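Local coordinates for protein arginase (PDB 4RHJ) that is of unknown function but has the arginase-deacetylase fold, in a family generally credited with arginase or agmatinase activity, and evolved without a binuclear manganese cluster, at residues R58-D63 and Y287-D292; F168-S173 and S258-G263; V183-G188 and H212-M217; I243-L248 and I306-I311. One frame throughout, in Å; residues are numbered along the deposited sequence.

In the fold
From the N terminus, residues 58-63 open the widest loop, which contact 1 closes when the chain reaches 287-292 just after strand 281-287. Inside that span, contact 2 opens at 168-173, after strand 163-168, and closes at 258-263, and within it in turn contact 3 joins helix 180-186 to the approach of strand 215-217 at the sheet edge. Contact 4 begins at 243-248, after contact 3 has closed, and ends at helix 303-316, so it crosses both contact 1 and contact 2. The crossings are physical too: backbone bonds run from Tyr287 to Ile243 and Ala245, and from Phe168 to Asp244, tying three neighbouring strands of the parallel sheet together.

Contact 1: R58-D63 and Y287-D292; sequences RAPLLD and YGYNPD
Leu61 lies against one face of the Tyr289 ring, and the two side chains run past each other in opposite directions. Its CD1 sits 4.2 Å from the ring centroid and 23° off the normal, a CH-pi contact over the face. The overlap is shifted to one flank of the ring: Leu61 CD2 comes to 3.6 Å from Tyr289 CD2, and Leu61 CB to 3.7 Å from Tyr289 CE2. In Tyr289, CG stands anti to the backbone N (chi1 162°), which swings the ring off the 287-292 segment and onto the leucine. On the opposite face, toward the rim, lies the backbone N of Pro291.

Pro60 approaches differently, with its CG near the ring plane at the phenol end, 4.0 Å from Tyr289 OH. Its CB lies over one face of the Arg58 guanidinium, offset toward the rim. The extended Arg58 chain brings that group to Pro291, whose CB meets NH1 edge-on, in plane, at 3.7 Å. Pro291 is the middle residue of an Asx turn, in which Asp292 N donates to Asn290 OD1 at 3.0 Å; beyond it, Asp292 forms a salt bridge with Lys298 of the second subunit.

Packing of this kind joins two loops of the arginase fold. Leu61 occupies the N-cap position of helix 62-66, while Tyr289 follows strand 281-287; both side chains also rest on Leu308 of helix 303-316, and Leu62 and Asp63 touch Gln103 of strand 95-103.

Contact 2: F168-S173 and S258-G263; sequences FSARPS and SPVAGG
Ala170 and Arg171 meet Val260 where two loops of the arginase-deacetylase fold come together, each leaving the C-terminal end of a parallel strand, the end where enzymes of this family carry their active site. Val260 does most of the touching through one methyl. Its CG1 stands anti to the backbone N (chi1 -166°), which puts CG2 beside that N and aims it across the gap, 3.5 Å from Ala170 CB. The Ala170 CB bond points toward the valine's loop.

Arg171 gets there by a longer route. Its CB does not aim at the opposite loop; CG is tucked between the backbone N and the carbonyl carbon (chi1 67°), and further bends at chi2 and chi3 fold the chain round until NH2 reaches Val260 CG2, which stands oblique to the guanidinium plane. This brings the arginine to within about 5 Å, side chain to side chain, of Asp244, a residue seen to bind manganese in this protein, though no metal is bound to this chain.

The backbone behind these groups is held from several sides. Ser169 OG accepts a weak bond from Arg171 N at 3.4 Å and is also bonded to Asp244 and Ser246, while Arg199 donates to Val260 O. Gly262 O receives Arg267 of the second subunit. At the arginine tip, NH2 is 3.3 Å from Val260 CG2 and equally 3.3 Å from Ser258 O.

Contact 3: V183-G188 and H212-M217; sequences VLLDKG and HKMFYM
Leu185 packs against the flat of the His212 ring, sliding along it in the opposite sense. Its CD2 is 4.0 Å from the ring centroid and only 7° off the normal, a CH-pi contact over the middle of the face. Farther back, Leu185 CB lies 3.5 Å from His212 CE1, and the same CE1 is 3.2 Å from Leu185 O. The other methyl of the leucine, CD1, turns to Met214 and meets its CE at 3.5 Å, the two side chains crossing at about a right angle. Met214 presents that methyl because its chain, extended through chi2, bends at chi3 (69°).

Helix 180-186 is the crossover of a beta-alpha-beta unit between strands 163-168 and 190-196; His212 and Met214 lead into the next parallel strand, 215-217, at the sheet edge. Between them Val193 of strand 190-196 touches both Leu185 and Met214. The helix ends in a Schellman motif, with Gly188 at positive phi and two bonds back into the last turn; one of the bonds there is Gly188 N to Leu185 O at 2.9 Å. In that turn Asp186 is tied by a salt bridge to Arg182, and Leu184 packs on Leu148 and Val151 of helix 148-157.

Contact 4: I243-L248 and I306-I311; sequences IDASVL and IALSKI
Ile243 and Ala245 pack on helix 303-316 while Asp244 between them points the other way, so one short run of chain serves both the hydrophobic core and a metal site: Asp244 has been seen to bind manganese in this protein, though none is bound to this chain. The core side is made of aliphatic carbon alone, with no hydrogen bond across. Ile243 and Ile311 meet obliquely through branches, Ile243 CD1 at 3.9 Å and Ile243 CG2 at 4.0 Å from the single methyl Ile311 CG2. That methyl stands anti to the Ile311 backbone N, while CG1 lies beside it (chi1 -73°). Ala245 fits into the fork of Leu308, its CB 3.7 Å from Leu308 CD1 and 4.1 Å from Leu308 CD2. Leu248 adds a looser touch, CD1 to Ala307 CB at 4.3 Å.

On the far side, an Asx turn shapes the end of the strand. Ser246 N donates almost straight (168°) to Asp244 OD1 at 2.9 Å, meeting it from above the carboxylate plane, and the turn leads straight into the 3-10 segment 245-247, which it overlaps; Ser246 O takes a hydrogen bond from Arg199.

Strand 239-244 lies inside the sheet between 281-287 and 163-168, with Val286 and Phe168 touching Ile243 from the two neighbours. Helix 303-316 covers this part of the sheet alongside helix 266-274, whose Leu269 touches both Leu248 and Ile311.

Contact 1: R58-D63 and Y287-D292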
loop_
_atom_site.group_PDB
_atom_site.type_symbol
_atom_site.label_atom_id
_atom_site.label_comp_id
_atom_site.label_asym_id
_atom_site.label_seq_id
_atom_site.Cartn_x
_atom_site.Cartn_y
_atom_site.Cartn_z
ATOM N N ARG A 58 13.332 7.726 -22.752
ATOM C CA ARG A 58 12.850 6.357 -22.796
ATOM C C ARG A 58 11.467 6.280 -22.168
ATOM O O ARG A 58 11.274 6.646 -21.000
ATOM C CB ARG A 58 13.814 5.402 -22.087
ATOM C CG ARG A 58 13.280 3.976 -21.953
ATOM C CD ARG A 58 14.201 3.120 -21.111
ATOM N NE ARG A 58 13.573 1.863 -20.721
ATOM C CZ ARG A 58 12.856 1.691 -19.613
ATOM N NH1 ARG A 58 12.665 2.700 -18.774
ATOM N NH2 ARG A 58 12.328 0.503 -19.341
ATOM N N ALA A 59 10.508 5.821 -22.965
ATOM C CA ALA A 59 9.155 5.567 -22.495
ATOM C C ALA A 59 8.801 4.099 -22.656
ATOM O O ALA A 59 8.436 3.658 -23.740
ATOM C CB ALA A 59 8.167 6.422 -23.240
ATOM N N PRO A 60 8.927 3.329 -21.578
ATOM C CA PRO A 60 8.509 1.931 -21.659
ATOM C C PRO A 60 6.994 1.829 -21.570
ATOM O O PRO A 60 6.346 1.875 -22.600
ATOM C CB PRO A 60 9.200 1.278 -20.461
ATOM C CG PRO A 60 9.459 2.412 -19.499
ATOM C CD PRO A 60 9.499 3.694 -20.271
ATOM N N LEU A 61 6.475 1.732 -20.346
ATOM C CA LEU A 61 5.041 1.724 -20.006
ATOM C C LEU A 61 4.025 1.349 -21.091
ATOM O O LEU A 61 3.222 0.437 -20.897
ATOM C CB LEU A 61 4.646 3.075 -19.405
ATOM C CG LEU A 61 3.339 3.089 -18.613
ATOM C CD1 LEU A 61 3.505 2.328 -17.308
ATOM C CD2 LEU A 61 2.877 4.514 -18.356
ATOM N N LEU A 62 4.060 2.040 -22.224
ATOM C CA LEU A 62 3.273 1.648 -23.359
ATOM C C LEU A 62 3.650 0.212 -23.606
ATOM O O LEU A 62 2.847 -0.677 -23.359
ATOM C CB LEU A 62 3.552 2.559 -24.572
ATOM C CG LEU A 62 3.247 2.060 -25.993
ATOM C CD1 LEU A 62 2.126 2.851 -26.640
ATOM C CD2 LEU A 62 4.494 2.090 -26.864
ATOM N N ASP A 63 4.901 -0.009 -24.014
ATOM C CA ASP A 63 5.442 -1.340 -24.278
ATOM C C ASP A 63 5.224 -2.323 -23.112
ATOM O O ASP A 63 5.065 -3.517 -23.327
ATOM C CB ASP A 63 6.941 -1.232 -24.599
ATOM C CG ASP A 63 7.311 0.087 -25.273
ATOM O OD1 ASP A 63 7.058 0.224 -26.485
ATOM O OD2 ASP A 63 7.876 0.973 -24.594
ATOM N N TYR A 287 -0.860 9.794 -17.387
ATOM C CA TYR A 287 0.420 10.501 -17.316
ATOM C C TYR A 287 0.997 10.553 -15.906
ATOM O O TYR A 287 0.413 10.013 -14.975
ATOM C CB TYR A 287 0.245 11.925 -17.827
ATOM C CG TYR A 287 -0.732 12.766 -17.021
ATOM C CD1 TYR A 287 -2.099 12.739 -17.287
ATOM C CD2 TYR A 287 -0.281 13.599 -16.007
ATOM C CE1 TYR A 287 -2.983 13.526 -16.562
ATOM C CE2 TYR A 287 -1.145 14.381 -15.290
ATOM C CZ TYR A 287 -2.499 14.346 -15.557
ATOM O OH TYR A 287 -3.363 15.133 -14.812
ATOM N N GLY A 288 2.141 11.217 -15.751
ATOM C CA GLY A 288 2.733 11.412 -14.433
ATOM C C GLY A 288 3.811 10.423 -14.038
ATOM O O GLY A 288 4.395 10.522 -12.963
ATOM N N TYR A 289 4.082 9.477 -14.929
ATOM C CA TYR A 289 4.968 8.373 -14.651
ATOM C C TYR A 289 6.348 8.604 -15.255
ATOM O O TYR A 289 6.501 8.922 -16.426
ATOM C CB TYR A 289 4.354 7.062 -15.173
ATOM C CG TYR A 289 5.347 5.939 -15.335
ATOM C CD1 TYR A 289 5.870 5.278 -14.230
ATOM C CD2 TYR A 289 5.790 5.553 -16.598
ATOM C CE1 TYR A 289 6.798 4.258 -14.388
ATOM C CE2 TYR A 289 6.722 4.519 -16.762
ATOM C CZ TYR A 289 7.218 3.875 -15.648
ATOM O OH TYR A 289 8.135 2.852 -15.791
ATOM N N ASN A 290 7.355 8.436 -14.419
ATOM C CA ASN A 290 8.730 8.650 -14.820
ATOM C C ASN A 290 9.575 7.524 -14.246
ATOM O O ASN A 290 9.746 7.426 -13.035
ATOM C CB ASN A 290 9.218 10.023 -14.350
ATOM C CG ASN A 290 10.674 10.294 -14.712
ATOM O OD1 ASN A 290 11.412 9.398 -15.096
ATOM N ND2 ASN A 290 11.096 11.538 -14.543
ATOM N N PRO A 291 10.109 6.672 -15.134
ATOM C CA PRO A 291 10.831 5.441 -14.800
ATOM C C PRO A 291 11.915 5.682 -13.769
ATOM O O PRO A 291 12.171 4.809 -12.945
ATOM C CB PRO A 291 11.433 5.012 -16.139
ATOM C CG PRO A 291 11.365 6.235 -17.005
ATOM C CD PRO A 291 10.136 6.931 -16.578
ATOM N N ASP A 292 12.493 6.876 -13.788
ATOM C CA ASP A 292 13.628 7.201 -12.930
ATOM C C ASP A 292 13.245 7.361 -11.459
ATOM O O ASP A 292 14.100 7.273 -10.578
ATOM C CB ASP A 292 14.330 8.468 -13.448
ATOM C CG ASP A 292 15.161 8.204 -14.710
ATOM O OD1 ASP A 292 15.396 7.020 -15.022
ATOM O OD2 ASP A 292 15.589 9.164 -15.386
#

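Contact 2: F168-S173 and S258-G263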
loop_
_atom_site.group_PDB
_atom_site.type_symbol
_atom_site.label_atom_id
_atom_site.label_comp_id
_atom_site.label_asym_id
_atom_site.label_seq_id
_atom_site.Cartn_x
_atom_site.Cartn_y
_atom_site.Cartn_z
ATOM N N PHE A 168 -8.185 13.182 -12.130
ATOM C CA PHE A 168 -7.611 12.483 -10.983
ATOM C C PHE A 168 -6.163 12.866 -10.703
ATOM O O PHE A 168 -5.258 12.421 -11.389
ATOM C CB PHE A 168 -7.650 10.964 -11.200
ATOM C CG PHE A 168 -9.031 10.390 -11.368
ATOM C CD1 PHE A 168 -9.784 10.040 -10.270
ATOM C CD2 PHE A 168 -9.544 10.149 -12.643
ATOM C CE1 PHE A 168 -11.045 9.506 -10.437
ATOM C CE2 PHE A 168 -10.784 9.612 -12.821
ATOM C CZ PHE A 168 -11.539 9.279 -11.720
ATOM N N SER A 169 -5.932 13.632 -9.656
ATOM C CA SER A 169 -4.578 14.010 -9.319
ATOM C C SER A 169 -4.465 14.333 -7.851
ATOM O O SER A 169 -5.483 14.520 -7.189
ATOM C CB SER A 169 -4.149 15.207 -10.149
ATOM O OG SER A 169 -2.781 15.448 -9.975
ATOM N N ALA A 170 -3.237 14.418 -7.353
ATOM C CA ALA A 170 -2.981 14.880 -5.991
ATOM C C ALA A 170 -3.137 16.390 -5.866
ATOM O O ALA A 170 -3.370 16.916 -4.771
ATOM C CB ALA A 170 -1.614 14.474 -5.558
ATOM N N ARG A 171 -2.996 17.081 -6.995
ATOM C CA ARG A 171 -3.165 18.537 -7.074
ATOM C C ARG A 171 -4.188 18.907 -8.135
ATOM O O ARG A 171 -4.319 18.210 -9.127
ATOM C CB ARG A 171 -1.841 19.227 -7.399
ATOM C CG ARG A 171 -1.336 18.920 -8.785
ATOM C CD ARG A 171 0.196 18.872 -8.868
ATOM N NE ARG A 171 0.789 17.664 -8.284
ATOM C CZ ARG A 171 1.286 17.584 -7.048
ATOM N NH1 ARG A 171 1.247 18.639 -6.251
ATOM N NH2 ARG A 171 1.816 16.451 -6.603
ATOM N N PRO A 172 -4.904 20.023 -7.937
ATOM C CA PRO A 172 -5.891 20.481 -8.920
ATOM C C PRO A 172 -5.259 20.793 -10.261
ATOM O O PRO A 172 -5.941 20.691 -11.269
ATOM C CB PRO A 172 -6.470 21.747 -8.280
ATOM C CG PRO A 172 -6.227 21.600 -6.842
ATOM C CD PRO A 172 -4.933 20.838 -6.710
ATOM N N SER A 173 -3.982 21.167 -10.259
ATOM C CA SER A 173 -3.240 21.458 -11.483
ATOM C C SER A 173 -3.945 22.546 -12.305
ATOM O O SER A 173 -4.256 22.359 -13.476
ATOM C CB SER A 173 -3.058 20.181 -12.308
ATOM O OG SER A 173 -2.005 20.299 -13.249
ATOM N N SER A 258 6.861 15.223 -7.208
ATOM C CA SER A 258 6.796 15.400 -5.758
ATOM C C SER A 258 5.612 14.593 -5.255
ATOM O O SER A 258 4.512 15.103 -5.187
ATOM C CB SER A 258 6.645 16.879 -5.350
ATOM O OG SER A 258 7.723 17.703 -5.757
ATOM N N PRO A 259 5.844 13.319 -4.920
ATOM C CA PRO A 259 4.781 12.390 -4.535
ATOM C C PRO A 259 4.056 12.860 -3.281
ATOM O O PRO A 259 4.655 13.454 -2.368
ATOM C CB PRO A 259 5.536 11.083 -4.295
ATOM C CG PRO A 259 6.893 11.507 -3.965
ATOM C CD PRO A 259 7.167 12.704 -4.802
ATOM N N VAL A 260 2.754 12.598 -3.260
ATOM C CA VAL A 260 1.898 13.071 -2.200
ATOM C C VAL A 260 1.259 11.890 -1.483
ATOM O O VAL A 260 0.440 11.177 -2.054
ATOM C CB VAL A 260 0.791 13.995 -2.734
ATOM C CG1 VAL A 260 0.140 14.732 -1.589
ATOM C CG2 VAL A 260 1.356 14.986 -3.733
ATOM N N ALA A 261 1.628 11.703 -0.221
ATOM C CA ALA A 261 1.101 10.621 0.607
ATOM C C ALA A 261 -0.373 10.824 1.001
ATOM O O ALA A 261 -0.914 11.929 0.887
ATOM C CB ALA A 261 1.957 10.486 1.841
ATOM N N GLY A 262 -1.013 9.747 1.457
ATOM C CA GLY A 262 -2.408 9.770 1.870
ATOM C C GLY A 262 -3.349 9.509 0.712
ATOM O O GLY A 262 -4.510 9.884 0.759
ATOM N N GLY A 263 -2.842 8.829 -0.316
ATOM C CA GLY A 263 -3.529 8.693 -1.592
ATOM C C GLY A 263 -4.405 7.473 -1.799
ATOM O O GLY A 263 -4.751 6.747 -0.875
#

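Contact 3: V183-G188 and H212-M217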
loop_
_atom_site.group_PDB
_atom_site.type_symbol
_atom_site.label_atom_id
_atom_site.label_comp_id
_atom_site.label_asym_id
_atom_site.label_seq_id
_atom_site.Cartn_x
_atom_site.Cartn_y
_atom_site.Cartn_z
ATOM N N VAL A 183 -5.976 25.869 -18.920
ATOM C CA VAL A 183 -6.017 26.391 -20.273
ATOM C C VAL A 183 -7.370 26.109 -20.907
ATOM O O VAL A 183 -7.909 26.935 -21.638
ATOM C CB VAL A 183 -4.901 25.794 -21.151
ATOM C CG1 VAL A 183 -5.036 26.273 -22.587
ATOM C CG2 VAL A 183 -3.545 26.169 -20.593
ATOM N N LEU A 184 -7.930 24.942 -20.622
ATOM C CA LEU A 184 -9.185 24.564 -21.250
ATOM C C LEU A 184 -10.343 25.354 -20.669
ATOM O O LEU A 184 -11.172 25.870 -21.409
ATOM C CB LEU A 184 -9.426 23.065 -21.102
ATOM C CG LEU A 184 -8.373 22.224 -21.822
ATOM C CD1 LEU A 184 -8.433 20.805 -21.324
ATOM C CD2 LEU A 184 -8.563 22.306 -23.320
ATOM N N LEU A 185 -10.396 25.433 -19.343
ATOM C CA LEU A 185 -11.412 26.217 -18.648
ATOM C C LEU A 185 -11.523 27.625 -19.204
ATOM O O LEU A 185 -12.609 28.077 -19.559
ATOM C CB LEU A 185 -11.104 26.273 -17.152
ATOM C CG LEU A 185 -11.434 24.973 -16.431
ATOM C CD1 LEU A 185 -10.925 25.019 -15.018
ATOM C CD2 LEU A 185 -12.931 24.741 -16.459
ATOM N N ASP A 186 -10.387 28.308 -19.290
ATOM C CA ASP A 186 -10.375 29.691 -19.727
ATOM C C ASP A 186 -10.744 29.833 -21.190
ATOM O O ASP A 186 -11.132 30.913 -21.632
ATOM C CB ASP A 186 -9.010 30.311 -19.473
ATOM C CG ASP A 186 -8.802 30.665 -18.025
ATOM O OD1 ASP A 186 -8.045 29.953 -17.340
ATOM O OD2 ASP A 186 -9.410 31.650 -17.566
ATOM N N LYS A 187 -10.619 28.743 -21.940
ATOM C CA LYS A 187 -10.991 28.742 -23.349
ATOM C C LYS A 187 -12.473 28.417 -23.502
ATOM O O LYS A 187 -13.001 28.389 -24.614
ATOM C CB LYS A 187 -10.133 27.749 -24.139
ATOM C CG LYS A 187 -8.941 28.410 -24.844
ATOM C CD LYS A 187 -8.159 27.435 -25.720
ATOM C CE LYS A 187 -7.374 28.172 -26.819
ATOM N NZ LYS A 187 -8.250 28.686 -27.925
ATOM N N GLY A 188 -13.138 28.190 -22.373
ATOM C CA GLY A 188 -14.551 27.864 -22.358
ATOM C C GLY A 188 -14.875 26.677 -23.232
ATOM O O GLY A 188 -15.930 26.620 -23.856
ATOM N N HIS A 212 -14.677 29.161 -11.146
ATOM C CA HIS A 212 -15.082 28.419 -12.331
ATOM C C HIS A 212 -15.999 27.250 -11.982
ATOM O O HIS A 212 -16.119 26.290 -12.747
ATOM C CB HIS A 212 -13.869 27.932 -13.115
ATOM C CG HIS A 212 -13.967 28.217 -14.580
ATOM N ND1 HIS A 212 -12.949 28.809 -15.296
ATOM C CD2 HIS A 212 -14.979 28.018 -15.459
ATOM C CE1 HIS A 212 -13.324 28.947 -16.557
ATOM N NE2 HIS A 212 -14.552 28.475 -16.681
ATOM N N LYS A 213 -16.630 27.357 -10.814
ATOM C CA LYS A 213 -17.759 26.521 -10.402
ATOM C C LYS A 213 -17.616 25.033 -10.734
ATOM O O LYS A 213 -18.583 24.389 -11.144
ATOM C CB LYS A 213 -19.046 27.074 -11.023
ATOM C CG LYS A 213 -19.366 28.513 -10.594
ATOM C CD LYS A 213 -20.485 29.135 -11.433
ATOM C CE LYS A 213 -20.646 30.619 -11.155
ATOM N NZ LYS A 213 -19.379 31.366 -11.394
ATOM N N MET A 214 -16.409 24.499 -10.547
ATOM C CA MET A 214 -16.140 23.093 -10.812
ATOM C C MET A 214 -16.381 22.282 -9.558
ATOM O O MET A 214 -16.384 22.818 -8.453
ATOM C CB MET A 214 -14.709 22.892 -11.313
ATOM C CG MET A 214 -13.650 22.742 -10.239
ATOM S SD MET A 214 -12.035 22.444 -10.974
ATOM C CE MET A 214 -11.722 24.044 -11.717
ATOM N N PHE A 215 -16.601 20.987 -9.725
ATOM C CA PHE A 215 -16.839 20.125 -8.576
ATOM C C PHE A 215 -15.572 19.357 -8.221
ATOM O O PHE A 215 -14.719 19.086 -9.067
ATOM C CB PHE A 215 -18.005 19.165 -8.837
ATOM C CG PHE A 215 -18.622 18.611 -7.583
ATOM C CD1 PHE A 215 -19.044 19.461 -6.572
ATOM C CD2 PHE A 215 -18.791 17.247 -7.415
ATOM C CE1 PHE A 215 -19.610 18.960 -5.418
ATOM C CE2 PHE A 215 -19.361 16.740 -6.252
ATOM C CZ PHE A 215 -19.768 17.598 -5.257
ATOM N N TYR A 216 -15.444 19.027 -6.947
ATOM C CA TYR A 216 -14.244 18.376 -6.471
ATOM C C TYR A 216 -14.541 17.430 -5.312
ATOM O O TYR A 216 -15.556 17.557 -4.628
ATOM C CB TYR A 216 -13.193 19.419 -6.071
ATOM C CG TYR A 216 -13.753 20.686 -5.459
ATOM C CD1 TYR A 216 -13.815 20.846 -4.081
ATOM C CD2 TYR A 216 -14.194 21.738 -6.262
ATOM C CE1 TYR A 216 -14.311 22.011 -3.521
ATOM C CE2 TYR A 216 -14.694 22.897 -5.713
ATOM C CZ TYR A 216 -14.748 23.029 -4.345
ATOM O OH TYR A 216 -15.243 24.192 -3.805
ATOM N N MET A 217 -13.648 16.460 -5.135
ATOM C CA MET A 217 -13.709 15.499 -4.047
ATOM C C MET A 217 -12.304 15.153 -3.599
ATOM O O MET A 217 -11.697 14.240 -4.135
ATOM C CB MET A 217 -14.441 14.222 -4.465
ATOM C CG MET A 217 -15.926 14.387 -4.740
ATOM S SD MET A 217 -16.409 13.840 -6.393
ATOM C CE MET A 217 -15.774 15.179 -7.386
#

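Contact 4: I243-L248 and I306-I311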
loop_
_atom_site.group_PDB
_atom_site.type_symbol
_atom_site.label_atom_id
_atom_site.label_comp_id
_atom_site.label_asym_id
_atom_site.label_seq_id
_atom_site.Cartn_x
_atom_site.Cartn_y
_atom_site.Cartn_z
ATOM N N ILE A 243 -5.905 11.212 -15.995
ATOM C CA ILE A 243 -5.444 10.404 -14.878
ATOM C C ILE A 243 -3.971 10.661 -14.587
ATOM O O ILE A 243 -3.092 10.247 -15.327
ATOM C CB ILE A 243 -5.667 8.897 -15.153
ATOM C CG1 ILE A 243 -7.158 8.551 -15.041
ATOM C CG2 ILE A 243 -4.821 8.031 -14.216
ATOM C CD1 ILE A 243 -7.501 7.176 -15.553
ATOM N N ASP A 244 -3.721 11.410 -13.534
ATOM C CA ASP A 244 -2.379 11.601 -13.039
ATOM C C ASP A 244 -2.104 10.509 -12.030
ATOM O O ASP A 244 -2.866 10.315 -11.081
ATOM C CB ASP A 244 -2.225 12.968 -12.398
ATOM C CG ASP A 244 -0.772 13.348 -12.158
ATOM O OD1 ASP A 244 0.088 12.457 -12.047
ATOM O OD2 ASP A 244 -0.495 14.558 -12.074
ATOM N N ALA A 245 -1.019 9.792 -12.270
ATOM C CA ALA A 245 -0.545 8.746 -11.390
ATOM C C ALA A 245 -0.305 9.284 -9.978
ATOM O O ALA A 245 -0.302 8.530 -8.994
ATOM C CB ALA A 245 0.719 8.131 -11.963
ATOM N N SER A 246 -0.129 10.597 -9.879
ATOM C CA SER A 246 0.053 11.227 -8.578
ATOM C C SER A 246 -1.198 11.034 -7.684
ATOM O O SER A 246 -1.116 11.129 -6.453
ATOM C CB SER A 246 0.362 12.710 -8.745
ATOM O OG SER A 246 -0.814 13.422 -9.062
ATOM N N VAL A 247 -2.344 10.746 -8.300
ATOM C CA VAL A 247 -3.576 10.545 -7.533
ATOM C C VAL A 247 -3.492 9.331 -6.616
ATOM O O VAL A 247 -4.090 9.334 -5.546
ATOM C CB VAL A 247 -4.835 10.381 -8.439
ATOM C CG1 VAL A 247 -4.958 8.969 -9.012
ATOM C CG2 VAL A 247 -6.123 10.700 -7.644
ATOM N N LEU A 248 -2.763 8.293 -7.022
ATOM C CA LEU A 248 -2.645 7.092 -6.195
ATOM C C LEU A 248 -1.816 7.418 -4.960
ATOM O O LEU A 248 -1.435 8.560 -4.750
ATOM C CB LEU A 248 -2.017 5.938 -6.990
ATOM C CG LEU A 248 -2.862 5.394 -8.147
ATOM C CD1 LEU A 248 -2.127 4.375 -8.993
ATOM C CD2 LEU A 248 -4.108 4.777 -7.593
ATOM N N ILE A 306 3.452 -1.454 -12.985
ATOM C CA ILE A 306 2.472 -2.479 -12.655
ATOM C C ILE A 306 1.115 -1.819 -12.435
ATOM O O ILE A 306 0.126 -2.168 -13.075
ATOM C CB ILE A 306 2.910 -3.301 -11.397
ATOM C CG1 ILE A 306 4.113 -4.192 -11.720
ATOM C CG2 ILE A 306 1.785 -4.166 -10.868
ATOM C CD1 ILE A 306 4.814 -4.768 -10.493
ATOM N N ALA A 307 1.095 -0.836 -11.551
ATOM C CA ALA A 307 -0.122 -0.120 -11.199
ATOM C C ALA A 307 -0.767 0.532 -12.407
ATOM O O ALA A 307 -1.955 0.389 -12.647
ATOM C CB ALA A 307 0.189 0.928 -10.150
ATOM N N LEU A 308 0.027 1.252 -13.180
ATOM C CA LEU A 308 -0.549 2.029 -14.251
ATOM C C LEU A 308 -0.954 1.169 -15.411
ATOM O O LEU A 308 -1.905 1.498 -16.114
ATOM C CB LEU A 308 0.419 3.103 -14.698
ATOM C CG LEU A 308 0.399 4.291 -13.754
ATOM C CD1 LEU A 308 1.255 5.389 -14.337
ATOM C CD2 LEU A 308 -1.015 4.781 -13.535
ATOM N N SER A 309 -0.246 0.059 -15.606
ATOM C CA SER A 309 -0.598 -0.889 -16.679
ATOM C C SER A 309 -2.012 -1.453 -16.495
ATOM O O SER A 309 -2.727 -1.702 -17.463
ATOM C CB SER A 309 0.420 -2.039 -16.759
ATOM O OG SER A 309 0.370 -2.886 -15.623
ATOM N N LYS A 310 -2.401 -1.658 -15.246
ATOM C CA LYS A 310 -3.779 -1.983 -14.897
ATOM C C LYS A 310 -4.721 -0.817 -15.178
ATOM O O LYS A 310 -5.791 -1.010 -15.742
ATOM C CB LYS A 310 -3.873 -2.373 -13.422
ATOM C CG LYS A 310 -5.247 -2.876 -12.963
ATOM C CD LYS A 310 -5.652 -4.165 -13.648
ATOM C CE LYS A 310 -6.924 -4.739 -13.017
ATOM N NZ LYS A 310 -7.296 -6.070 -13.587
ATOM N N ILE A 311 -4.317 0.390 -14.798
ATOM C CA ILE A 311 -5.194 1.561 -14.893
ATOM C C ILE A 311 -5.610 1.806 -16.327
ATOM O O ILE A 311 -6.768 2.109 -16.580
ATOM C CB ILE A 311 -4.518 2.850 -14.326
ATOM C CG1 ILE A 311 -4.435 2.794 -12.787
ATOM C CG2 ILE A 311 -5.240 4.111 -14.791
ATOM C CD1 ILE A 311 -5.774 2.495 -12.083
#